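Long-range contact in trehalose-6-phosphate phosphatase-related protein (Thermoplasma acidophilum, PDB 1U02), which removes the phosphate from trehalose 6-phosphate to release free trehalose, using magnesium as cofactor: residues 184-198 / 202-215. Numbering follows the deposited sequence.
Sequences EAAFEANDDALTIKV and ETHAKFHVADYIEM
Lys197 presses its chain against Thr203, Ala205 and His208. Its CB lies 3.6 Å from Ala205 CB, where a methyl is small enough to fit close to the strand. CG, set anti to the backbone N (chi1 174°), touches Thr203 CG2 and, 3.7 Å away, His208 CD2, which come at it from the same side; the methyl sits at the edge of the imidazole. A bend at chi2 brings CD alongside Thr203 OG1, and NZ reaches Val198 O from above the carbonyl plane; long, flexible lysine can thus pack its methylenes against neighbours and still offer its ammonium to backbone oxygens, including a weak bond to Asp179 O. The backbone of Lys197 pairs with the edge strand of the HAD-type Rossmann-like core: strands 194-198 and 207-209 run parallel, Lys197 N donating to Phe207 O and Lys197 O accepting from Val209 N at 2.8 Å. On the sheet face carrying Ile196 and Val198, branched side chains suit the strand and meet helix 212-229, Val198 CG2 touching Met215 SE (selenomethionine). Over the face that carries Lys197, Glu184 of helix 181-188 grips the loop before strand 207-209; its carboxylate, with two acceptors, takes the Thr203 hydroxyl on OE1 (syn lone pair, 2.7 Å) and His204 N on OE2.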
ATOM      1  N   GLU A 184     -10.300  -3.218  -3.699  1.00 22.89           N
ATOM      2  CA  GLU A 184     -11.654  -3.603  -4.064  1.00 24.32           C
ATOM      3  C   GLU A 184     -12.487  -3.520  -2.790  1.00 25.21           C
ATOM      4  O   GLU A 184     -13.630  -3.065  -2.807  1.00 25.41           O
ATOM      5  CB  GLU A 184     -11.657  -5.031  -4.609  1.00 23.89           C
ATOM      6  CG  GLU A 184     -12.926  -5.409  -5.346  1.00 26.42           C
ATOM      7  CD  GLU A 184     -13.199  -4.504  -6.526  1.00 26.18           C
ATOM      8  OE1 GLU A 184     -12.326  -4.404  -7.415  1.00 28.20           O
ATOM      9  OE2 GLU A 184     -14.289  -3.895  -6.569  1.00 27.99           O
ATOM     10  N   ALA A 185     -11.894  -3.946  -1.678  1.00 24.70           N
ATOM     11  CA  ALA A 185     -12.578  -3.906  -0.397  1.00 24.68           C
ATOM     12  C   ALA A 185     -12.779  -2.451   0.015  1.00 24.59           C
ATOM     13  O   ALA A 185     -13.820  -2.084   0.564  1.00 23.66           O
ATOM     14  CB  ALA A 185     -11.759  -4.647   0.654  1.00 25.02           C
ATOM     15  N   ALA A 186     -11.778  -1.620  -0.261  1.00 23.72           N
ATOM     16  CA  ALA A 186     -11.859  -0.206   0.075  1.00 23.59           C
ATOM     17  C   ALA A 186     -13.005   0.456  -0.696  1.00 23.27           C
ATOM     18  O   ALA A 186     -13.677   1.338  -0.163  1.00 23.52           O
ATOM     19  CB  ALA A 186     -10.538   0.487  -0.236  1.00 23.71           C
ATOM     20  N   PHE A 187     -13.231   0.033  -1.939  1.00 22.56           N
ATOM     21  CA  PHE A 187     -14.322   0.595  -2.737  1.00 24.13           C
ATOM     22  C   PHE A 187     -15.646   0.247  -2.051  1.00 25.49           C
ATOM     23  O   PHE A 187     -16.540   1.082  -1.930  1.00 25.60           O
ATOM     24  CB  PHE A 187     -14.352   0.006  -4.159  1.00 22.92           C
ATOM     25  CG  PHE A 187     -13.062   0.149  -4.924  1.00 21.66           C
ATOM     26  CD1 PHE A 187     -12.261   1.281  -4.789  1.00 21.15           C
ATOM     27  CD2 PHE A 187     -12.678  -0.838  -5.831  1.00 23.00           C
ATOM     28  CE1 PHE A 187     -11.089   1.428  -5.550  1.00 21.65           C
ATOM     29  CE2 PHE A 187     -11.513  -0.707  -6.598  1.00 22.35           C
ATOM     30  CZ  PHE A 187     -10.717   0.433  -6.456  1.00 22.37           C
ATOM     31  N   GLU A 188     -15.752  -1.004  -1.610  1.00 27.74           N
ATOM     32  CA  GLU A 188     -16.940  -1.517  -0.931  1.00 29.83           C
ATOM     33  C   GLU A 188     -17.265  -0.708   0.329  1.00 29.40           C
ATOM     34  O   GLU A 188     -18.433  -0.426   0.609  1.00 28.63           O
ATOM     35  CB  GLU A 188     -16.720  -2.996  -0.575  1.00 32.83           C
ATOM     36  CG  GLU A 188     -17.957  -3.768  -0.120  1.00 38.54           C
ATOM     37  CD  GLU A 188     -18.385  -3.439   1.300  1.00 41.88           C
ATOM     38  OE1 GLU A 188     -17.521  -3.453   2.207  1.00 42.98           O
ATOM     39  OE2 GLU A 188     -19.592  -3.180   1.513  1.00 43.85           O
ATOM     40  N   ALA A 189     -16.233  -0.332   1.084  1.00 27.13           N
ATOM     41  CA  ALA A 189     -16.422   0.445   2.308  1.00 26.38           C
ATOM     42  C   ALA A 189     -16.607   1.937   2.033  1.00 25.21           C
ATOM     43  O   ALA A 189     -16.835   2.725   2.952  1.00 25.04           O
ATOM     44  CB  ALA A 189     -15.236   0.236   3.249  1.00 25.74           C
ATOM     45  N   ASN A 190     -16.503   2.317   0.765  1.00 25.16           N
ATOM     46  CA  ASN A 190     -16.654   3.712   0.352  1.00 26.30           C
ATOM     47  C   ASN A 190     -17.354   3.744  -1.007  1.00 27.92           C
ATOM     48  O   ASN A 190     -16.984   4.523  -1.885  1.00 25.38           O
ATOM     49  CB  ASN A 190     -15.274   4.375   0.223  1.00 24.48           C
ATOM     50  CG  ASN A 190     -14.540   4.472   1.549  1.00 22.74           C
ATOM     51  OD1 ASN A 190     -14.793   5.374   2.348  1.00 22.42           O
ATOM     52  ND2 ASN A 190     -13.629   3.537   1.789  1.00 22.46           N
ATOM     53  N   ASP A 191     -18.374   2.907  -1.172  1.00 30.45           N
ATOM     54  CA  ASP A 191     -19.084   2.817  -2.446  1.00 31.62           C
ATOM     55  C   ASP A 191     -19.736   4.103  -2.947  1.00 30.98           C
ATOM     56  O   ASP A 191     -20.125   4.185  -4.115  1.00 31.13           O
ATOM     57  CB  ASP A 191     -20.126   1.692  -2.391  1.00 34.36           C
ATOM     58  CG  ASP A 191     -21.268   1.993  -1.441  1.00 37.08           C
ATOM     59  OD1 ASP A 191     -22.003   2.972  -1.681  1.00 40.94           O
ATOM     60  OD2 ASP A 191     -21.436   1.246  -0.455  1.00 40.22           O
ATOM     61  N   ASP A 192     -19.851   5.109  -2.085  1.00 29.94           N
ATOM     62  CA  ASP A 192     -20.454   6.369  -2.495  1.00 30.33           C
ATOM     63  C   ASP A 192     -19.410   7.298  -3.116  1.00 30.27           C
ATOM     64  O   ASP A 192     -19.725   8.409  -3.537  1.00 30.40           O
ATOM     65  CB  ASP A 192     -21.122   7.061  -1.302  1.00 31.68           C
ATOM     66  CG  ASP A 192     -20.131   7.450  -0.217  1.00 32.97           C
ATOM     67  OD1 ASP A 192     -19.452   6.553   0.327  1.00 32.59           O
ATOM     68  OD2 ASP A 192     -20.039   8.654   0.095  1.00 34.08           O
ATOM     69  N   ALA A 193     -18.165   6.838  -3.176  1.00 28.12           N
ATOM     70  CA  ALA A 193     -17.087   7.641  -3.740  1.00 26.31           C
ATOM     71  C   ALA A 193     -16.816   7.279  -5.195  1.00 24.85           C
ATOM     72  O   ALA A 193     -17.326   6.279  -5.704  1.00 24.30           O
ATOM     73  CB  ALA A 193     -15.816   7.462  -2.911  1.00 26.49           C
ATOM     74  N   LEU A 194     -16.015   8.102  -5.866  1.00 24.33           N
ATOM     75  CA  LEU A 194     -15.657   7.848  -7.257  1.00 23.50           C
ATOM     76  C   LEU A 194     -14.529   6.822  -7.222  1.00 23.37           C
ATOM     77  O   LEU A 194     -13.349   7.171  -7.128  1.00 23.03           O
ATOM     78  CB  LEU A 194     -15.186   9.138  -7.935  1.00 22.66           C
ATOM     79  CG  LEU A 194     -15.190   9.165  -9.471  1.00 25.40           C
ATOM     80  CD1 LEU A 194     -14.855  10.568  -9.958  1.00 24.76           C
ATOM     81  CD2 LEU A 194     -14.197   8.158 -10.023  1.00 26.72           C
ATOM     82  N   THR A 195     -14.912   5.551  -7.280  1.00 22.53           N
ATOM     83  CA  THR A 195     -13.967   4.445  -7.232  1.00 22.25           C
ATOM     84  C   THR A 195     -13.366   4.127  -8.598  1.00 22.43           C
ATOM     85  O   THR A 195     -14.081   4.017  -9.594  1.00 22.52           O
ATOM     86  CB  THR A 195     -14.659   3.195  -6.661  1.00 24.67           C
ATOM     87  OG1 THR A 195     -15.907   2.992  -7.340  1.00 25.28           O
ATOM     88  CG2 THR A 195     -14.931   3.379  -5.168  1.00 24.27           C
ATOM     89  N   ILE A 196     -12.045   3.971  -8.634  1.00 20.53           N
ATOM     90  CA  ILE A 196     -11.337   3.686  -9.878  1.00 18.85           C
ATOM     91  C   ILE A 196     -10.480   2.427  -9.759  1.00 19.14           C
ATOM     92  O   ILE A 196      -9.561   2.364  -8.940  1.00 16.56           O
ATOM     93  CB  ILE A 196     -10.412   4.865 -10.265  1.00 17.47           C
ATOM     94  CG1 ILE A 196     -11.221   6.159 -10.380  1.00 17.92           C
ATOM     95  CG2 ILE A 196      -9.693   4.555 -11.564  1.00 17.91           C
ATOM     96  CD1 ILE A 196     -10.361   7.387 -10.613  1.00 17.59           C
ATOM     97  N   LYS A 197     -10.774   1.430 -10.584  1.00 19.95           N
ATOM     98  CA  LYS A 197     -10.014   0.185 -10.562  1.00 21.06           C
ATOM     99  C   LYS A 197      -8.925   0.228 -11.625  1.00 21.19           C
ATOM    100  O   LYS A 197      -9.167   0.650 -12.754  1.00 20.95           O
ATOM    101  CB  LYS A 197     -10.941  -1.004 -10.830  1.00 22.18           C
ATOM    102  CG  LYS A 197     -10.246  -2.359 -10.986  1.00 24.63           C
ATOM    103  CD  LYS A 197      -9.710  -2.889  -9.661  1.00 28.12           C
ATOM    104  CE  LYS A 197      -9.288  -4.352  -9.774  1.00 29.85           C
ATOM    105  NZ  LYS A 197      -8.286  -4.563 -10.846  1.00 33.46           N
ATOM    106  N   VAL A 198      -7.722  -0.200 -11.258  1.00 20.01           N
ATOM    107  CA  VAL A 198      -6.614  -0.231 -12.200  1.00 20.47           C
ATOM    108  C   VAL A 198      -6.279  -1.691 -12.469  1.00 22.50           C
ATOM    109  O   VAL A 198      -6.106  -2.468 -11.532  1.00 21.03           O
ATOM    110  CB  VAL A 198      -5.348   0.448 -11.631  1.00 20.90           C
ATOM    111  CG1 VAL A 198      -4.223   0.392 -12.660  1.00 18.25           C
ATOM    112  CG2 VAL A 198      -5.651   1.891 -11.242  1.00 18.35           C
ATOM    113  N   GLU A 202     -12.485  -8.593 -12.374  1.00 42.34           N
ATOM    114  CA  GLU A 202     -13.848  -8.133 -12.118  1.00 41.34           C
ATOM    115  C   GLU A 202     -13.794  -7.096 -10.996  1.00 39.51           C
ATOM    116  O   GLU A 202     -12.966  -7.199 -10.092  1.00 39.60           O
ATOM    117  CB  GLU A 202     -14.729  -9.314 -11.689  1.00 43.52           C
ATOM    118  CG  GLU A 202     -14.645 -10.537 -12.604  1.00 46.85           C
ATOM    119  CD  GLU A 202     -15.447 -10.385 -13.887  1.00 48.85           C
ATOM    120  OE1 GLU A 202     -15.336  -9.327 -14.542  1.00 50.16           O
ATOM    121  OE2 GLU A 202     -16.181 -11.334 -14.246  1.00 50.53           O
ATOM    122  N   THR A 203     -14.675  -6.103 -11.044  1.00 37.38           N
ATOM    123  CA  THR A 203     -14.674  -5.072 -10.013  1.00 35.79           C
ATOM    124  C   THR A 203     -15.996  -4.332  -9.908  1.00 35.49           C
ATOM    125  O   THR A 203     -16.819  -4.372 -10.820  1.00 36.86           O
ATOM    126  CB  THR A 203     -13.566  -4.030 -10.274  1.00 34.62           C
ATOM    127  OG1 THR A 203     -13.659  -2.976  -9.309  1.00 32.53           O
ATOM    128  CG2 THR A 203     -13.715  -3.442 -11.670  1.00 34.42           C
ATOM    129  N   HIS A 204     -16.188  -3.651  -8.784  1.00 33.97           N
ATOM    130  CA  HIS A 204     -17.401  -2.882  -8.557  1.00 33.26           C
ATOM    131  C   HIS A 204     -17.098  -1.389  -8.568  1.00 30.78           C
ATOM    132  O   HIS A 204     -17.925  -0.573  -8.161  1.00 29.35           O
ATOM    133  CB  HIS A 204     -18.039  -3.285  -7.224  1.00 36.69           C
ATOM    134  CG  HIS A 204     -18.616  -4.665  -7.233  1.00 39.73           C
ATOM    135  ND1 HIS A 204     -19.651  -5.032  -8.067  1.00 41.53           N
ATOM    136  CD2 HIS A 204     -18.294  -5.772  -6.524  1.00 41.06           C
ATOM    137  CE1 HIS A 204     -19.941  -6.305  -7.870  1.00 42.70           C
ATOM    138  NE2 HIS A 204     -19.132  -6.778  -6.939  1.00 42.86           N
ATOM    139  N   ALA A 205     -15.904  -1.038  -9.040  1.00 27.70           N
ATOM    140  CA  ALA A 205     -15.488   0.354  -9.113  1.00 25.79           C
ATOM    141  C   ALA A 205     -16.345   1.072 -10.149  1.00 25.86           C
ATOM    142  O   ALA A 205     -16.813   0.461 -11.108  1.00 25.05           O
ATOM    143  CB  ALA A 205     -14.011   0.438  -9.500  1.00 23.66           C
ATOM    144  N   LYS A 206     -16.553   2.368  -9.958  1.00 25.83           N
ATOM    145  CA  LYS A 206     -17.358   3.140 -10.895  1.00 26.88           C
ATOM    146  C   LYS A 206     -16.635   3.400 -12.213  1.00 26.89           C
ATOM    147  O   LYS A 206     -17.271   3.508 -13.263  1.00 26.89           O
ATOM    148  CB  LYS A 206     -17.781   4.462 -10.255  1.00 26.23           C
ATOM    149  CG  LYS A 206     -18.684   4.266  -9.051  1.00 27.57           C
ATOM    150  CD  LYS A 206     -19.106   5.579  -8.427  1.00 27.22           C
ATOM    151  CE  LYS A 206     -19.964   5.321  -7.198  1.00 27.93           C
ATOM    152  NZ  LYS A 206     -20.274   6.579  -6.477  1.00 30.81           N
ATOM    153  N   PHE A 207     -15.308   3.488 -12.156  1.00 26.41           N
ATOM    154  CA  PHE A 207     -14.498   3.735 -13.345  1.00 23.93           C
ATOM    155  C   PHE A 207     -13.385   2.694 -13.395  1.00 24.88           C
ATOM    156  O   PHE A 207     -12.908   2.232 -12.353  1.00 23.07           O
ATOM    157  CB  PHE A 207     -13.894   5.138 -13.285  1.00 23.64           C
ATOM    158  CG  PHE A 207     -13.363   5.633 -14.600  1.00 24.35           C
ATOM    159  CD1 PHE A 207     -14.223   5.851 -15.678  1.00 24.52           C
ATOM    160  CD2 PHE A 207     -12.009   5.914 -14.755  1.00 24.08           C
ATOM    161  CE1 PHE A 207     -13.739   6.349 -16.891  1.00 25.08           C
ATOM    162  CE2 PHE A 207     -11.511   6.412 -15.963  1.00 25.40           C
ATOM    163  CZ  PHE A 207     -12.377   6.630 -17.034  1.00 25.24           C
ATOM    164  N   HIS A 208     -12.962   2.327 -14.598  1.00 23.02           N
ATOM    165  CA  HIS A 208     -11.921   1.319 -14.729  1.00 24.98           C
ATOM    166  C   HIS A 208     -10.862   1.702 -15.753  1.00 23.67           C
ATOM    167  O   HIS A 208     -11.193   2.117 -16.861  1.00 24.35           O
ATOM    168  CB  HIS A 208     -12.558  -0.019 -15.122  1.00 27.38           C
ATOM    169  CG  HIS A 208     -11.584  -1.150 -15.225  1.00 32.59           C
ATOM    170  ND1 HIS A 208     -10.576  -1.185 -16.167  1.00 33.43           N
ATOM    171  CD2 HIS A 208     -11.455  -2.283 -14.496  1.00 34.98           C
ATOM    172  CE1 HIS A 208      -9.869  -2.290 -16.010  1.00 34.51           C
ATOM    173  NE2 HIS A 208     -10.382  -2.974 -15.003  1.00 35.09           N
ATOM    174  N   VAL A 209      -9.589   1.569 -15.374  1.00 21.68           N
ATOM    175  CA  VAL A 209      -8.473   1.868 -16.274  1.00 19.84           C
ATOM    176  C   VAL A 209      -7.579   0.628 -16.429  1.00 20.06           C
ATOM    177  O   VAL A 209      -7.568  -0.255 -15.568  1.00 19.73           O
ATOM    178  CB  VAL A 209      -7.631   3.074 -15.775  1.00 19.78           C
ATOM    179  CG1 VAL A 209      -8.458   4.343 -15.876  1.00 17.90           C
ATOM    180  CG2 VAL A 209      -7.158   2.852 -14.340  1.00 17.01           C
ATOM    181  N   ALA A 210      -6.839   0.565 -17.533  1.00 20.00           N
ATOM    182  CA  ALA A 210      -5.987  -0.586 -17.837  1.00 20.81           C
ATOM    183  C   ALA A 210      -4.739  -0.797 -16.983  1.00 21.18           C
ATOM    184  O   ALA A 210      -4.473  -1.915 -16.541  1.00 19.87           O
ATOM    185  CB  ALA A 210      -5.591  -0.548 -19.307  1.00 23.83           C
ATOM    186  N   ASP A 211      -3.968   0.264 -16.766  1.00 19.86           N
ATOM    187  CA  ASP A 211      -2.739   0.161 -15.979  1.00 19.98           C
ATOM    188  C   ASP A 211      -2.371   1.482 -15.319  1.00 17.86           C
ATOM    189  O   ASP A 211      -3.144   2.438 -15.365  1.00 16.23           O
ATOM    190  CB  ASP A 211      -1.580  -0.305 -16.862  1.00 20.77           C
ATOM    191  CG  ASP A 211      -1.447   0.513 -18.134  1.00 22.38           C
ATOM    192  OD1 ASP A 211      -1.904   1.674 -18.157  1.00 21.76           O
ATOM    193  OD2 ASP A 211      -0.873  -0.005 -19.115  1.00 23.70           O
ATOM    194  N   TYR A 212      -1.186   1.530 -14.716  1.00 17.43           N
ATOM    195  CA  TYR A 212      -0.730   2.735 -14.034  1.00 16.45           C
ATOM    196  C   TYR A 212      -0.526   3.873 -15.029  1.00 16.85           C
ATOM    197  O   TYR A 212      -0.674   5.041 -14.681  1.00 15.60           O
ATOM    198  CB  TYR A 212       0.571   2.455 -13.269  1.00 16.87           C
ATOM    199  CG  TYR A 212       1.794   2.368 -14.135  1.00 17.14           C
ATOM    200  CD1 TYR A 212       2.612   3.481 -14.324  1.00 19.13           C
ATOM    201  CD2 TYR A 212       2.127   1.185 -14.792  1.00 18.30           C
ATOM    202  CE1 TYR A 212       3.733   3.418 -15.142  1.00 20.31           C
ATOM    203  CE2 TYR A 212       3.245   1.115 -15.616  1.00 18.95           C
ATOM    204  CZ  TYR A 212       4.042   2.233 -15.784  1.00 21.37           C
ATOM    205  OH  TYR A 212       5.157   2.177 -16.589  1.00 23.47           O
ATOM    206  N   ILE A 213      -0.184   3.532 -16.268  1.00 17.21           N
ATOM    207  CA  ILE A 213       0.016   4.548 -17.295  1.00 17.22           C
ATOM    208  C   ILE A 213      -1.302   5.281 -17.563  1.00 17.35           C
ATOM    209  O   ILE A 213      -1.339   6.515 -17.603  1.00 16.55           O
ATOM    210  CB  ILE A 213       0.528   3.908 -18.595  1.00 18.28           C
ATOM    211  CG1 ILE A 213       1.896   3.278 -18.341  1.00 19.75           C
ATOM    212  CG2 ILE A 213       0.604   4.955 -19.705  1.00 17.25           C
ATOM    213  CD1 ILE A 213       2.400   2.405 -19.469  1.00 21.82           C
ATOM    214  N   GLU A 214      -2.388   4.530 -17.727  1.00 18.68           N
ATOM    215  CA  GLU A 214      -3.691   5.148 -17.974  1.00 18.58           C
ATOM    216  C   GLU A 214      -4.132   5.891 -16.710  1.00 17.47           C
ATOM    217  O   GLU A 214      -4.723   6.972 -16.782  1.00 16.57           O
ATOM    218  CB  GLU A 214      -4.730   4.085 -18.345  1.00 21.66           C
ATOM    219  CG  GLU A 214      -5.940   4.647 -19.087  1.00 26.72           C
ATOM    220  CD  GLU A 214      -7.024   3.603 -19.346  1.00 29.31           C
ATOM    221  OE1 GLU A 214      -6.680   2.427 -19.597  1.00 28.23           O
ATOM    222  OE2 GLU A 214      -8.220   3.966 -19.313  1.00 30.75           O
HETATM  223  N   MSE A 215      -3.845   5.305 -15.551  1.00 14.56           N
HETATM  224  CA  MSE A 215      -4.202   5.931 -14.287  1.00 16.53           C
HETATM  225  C   MSE A 215      -3.542   7.308 -14.194  1.00 15.61           C
HETATM  226  O   MSE A 215      -4.175   8.284 -13.792  1.00 16.87           O
HETATM  227  CB  MSE A 215      -3.743   5.062 -13.116  1.00 17.72           C
HETATM  228  CG  MSE A 215      -4.119   5.599 -11.746  1.00 17.76           C
HETATM  229 SE   MSE A 215      -6.045   5.605 -11.420  1.00 25.41          SE
HETATM  230  CE  MSE A 215      -6.294   7.496 -11.264  1.00 24.59           C
TER
HETATM  231  O   HOH W   1     -17.811   1.536  -6.123  1.00 43.48           O